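Local coordinates for putative extracellular solute-binding protein (Bordetella bronchiseptica, PDB 4P56) that binds mandelate in the periplasm and probably delivers its ligand to a TRAP-type membrane transporter, at residues Ser195-Leu198 and Leu199-Val203. Sequence-based numbering, arbitrary orientation.
Sequences SYEL and LSTGV
Thr201 and Glu197 meet at the C-terminal end of the short helix 195-200, which closes in a Schellman motif. In chain order the helix links strand 186-189 to strand 206-210, which run parallel in the mixed sheet with strand 168-171 between them. Thr201 can be followed outward from CB. Thr201 CB itself lies 3.4 Å from Glu197 O. From there Thr201 OG1 turns back toward the preceding turn, placed between the backbone N and the carbonyl carbon (chi1 61°), and donates to Glu197 O at 2.7 Å. The other branch, Thr201 CG2, packs against the Glu197 carboxylate, 3.6 Å from Glu197 OE2. The bend at chi2 (73°) carries the Glu197 carboxylate back across the Thr201 methyl at a slant. Thr201 N also donates to Glu197 O, so one carbonyl oxygen takes two bonds from the same residue.

Ser200 repeats the pattern one residue earlier. Ser200 N donates to Tyr196 O at 2.7 Å in a nearly straight bond. Its OG donates to the same oxygen from a position tilted 33° off the carbonyl plane. Both hydroxyls thus bond back to the preceding turn. Ser200 CB sits over one face of the Tyr196 ring, offset toward the rim, 4.1 Å from the centroid. This is a CH-pi contact.

Leu199 N donates to Ser195 O. The buried Leu199 side chain packs on Val207 of strand 206-210. Ser195 OG is bonded to Ala192 O, just before the helix; Ala192 lines the mandelate pocket. Gly202, with positive phi, turns the chain out of the helix, and its N donates to Leu199 O. Beyond it a backbone hydrogen bond joins Leu198 and Ala204. The side chains of Leu198 and Val203 then meet obliquely, CD2 of Leu198 lying 3.8 Å from CG1 of Val203.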
loop_
_atom_site.group_PDB
_atom_site.type_symbol
_atom_site.label_atom_id
_atom_site.label_comp_id
_atom_site.label_asym_id
_atom_site.label_seq_id
_atom_site.Cartn_x
_atom_site.Cartn_y
_atom_site.Cartn_z
ATOM N N SER A 195 -9.792 11.604 0.712
ATOM C CA SER A 195 -9.140 12.380 -0.337
ATOM C C SER A 195 -10.148 13.232 -1.141
ATOM O O SER A 195 -9.884 14.386 -1.470
ATOM C CB SER A 195 -8.299 11.447 -1.246
ATOM O OG SER A 195 -9.117 10.522 -1.966
ATOM N N TYR A 196 -11.325 12.688 -1.414
ATOM C CA TYR A 196 -12.307 13.420 -2.199
ATOM C C TYR A 196 -12.774 14.667 -1.451
ATOM O O TYR A 196 -12.803 15.779 -2.008
ATOM C CB TYR A 196 -13.508 12.524 -2.570
ATOM C CG TYR A 196 -14.492 13.310 -3.394
ATOM C CD1 TYR A 196 -14.368 13.377 -4.774
ATOM C CD2 TYR A 196 -15.503 14.057 -2.784
ATOM C CE1 TYR A 196 -15.255 14.137 -5.541
ATOM C CE2 TYR A 196 -16.374 14.820 -3.538
ATOM C CZ TYR A 196 -16.244 14.854 -4.911
ATOM O OH TYR A 196 -17.114 15.609 -5.655
ATOM N N GLU A 197 -13.125 14.512 -0.182
ATOM C CA GLU A 197 -13.564 15.672 0.586
ATOM C C GLU A 197 -12.475 16.764 0.659
ATOM O O GLU A 197 -12.738 17.963 0.492
ATOM C CB GLU A 197 -13.981 15.248 2.001
ATOM C CG GLU A 197 -14.308 16.399 2.917
ATOM C CD GLU A 197 -15.627 17.048 2.572
ATOM O OE1 GLU A 197 -16.242 16.638 1.569
ATOM O OE2 GLU A 197 -16.052 17.968 3.302
ATOM N N LEU A 198 -11.248 16.356 0.935
ATOM C CA LEU A 198 -10.171 17.317 1.134
ATOM C C LEU A 198 -9.827 18.044 -0.163
ATOM O O LEU A 198 -9.425 19.205 -0.148
ATOM C CB LEU A 198 -8.923 16.615 1.660
ATOM C CG LEU A 198 -8.973 16.161 3.117
ATOM C CD1 LEU A 198 -7.837 15.195 3.370
ATOM C CD2 LEU A 198 -8.900 17.349 4.071
ATOM N N LEU A 199 -9.938 17.339 -1.283
ATOM C CA LEU A 199 -9.613 17.931 -2.573
ATOM C C LEU A 199 -10.771 18.744 -3.117
ATOM O O LEU A 199 -10.576 19.857 -3.631
ATOM C CB LEU A 199 -9.237 16.843 -3.590
ATOM C CG LEU A 199 -7.835 16.265 -3.365
ATOM C CD1 LEU A 199 -7.672 14.983 -4.142
ATOM C CD2 LEU A 199 -6.749 17.264 -3.735
ATOM N N SER A 200 -11.976 18.183 -3.037
ATOM C CA SER A 200 -13.153 18.879 -3.570
ATOM C C SER A 200 -13.374 20.222 -2.880
ATOM O O SER A 200 -13.820 21.177 -3.524
ATOM C CB SER A 200 -14.406 18.023 -3.458
ATOM O OG SER A 200 -14.753 17.776 -2.104
ATOM N N THR A 201 -13.055 20.299 -1.582
ATOM C CA THR A 201 -13.291 21.520 -0.800
ATOM C C THR A 201 -12.136 22.507 -0.889
ATOM O O THR A 201 -12.260 23.668 -0.451
ATOM C CB THR A 201 -13.541 21.221 0.688
ATOM O OG1 THR A 201 -12.390 20.574 1.254
ATOM C CG2 THR A 201 -14.769 20.338 0.864
ATOM N N GLY A 202 -11.029 22.062 -1.478
ATOM C CA GLY A 202 -9.846 22.881 -1.622
ATOM C C GLY A 202 -8.955 22.985 -0.393
ATOM O O GLY A 202 -8.112 23.869 -0.346
ATOM N N VAL A 203 -9.131 22.098 0.583
ATOM C CA VAL A 203 -8.243 22.039 1.737
ATOM C C VAL A 203 -6.879 21.555 1.288
ATOM O O VAL A 203 -5.864 22.151 1.634
ATOM C CB VAL A 203 -8.769 21.096 2.826
ATOM C CG1 VAL A 203 -7.723 20.911 3.933
ATOM C CG2 VAL A 203 -10.105 21.619 3.390
#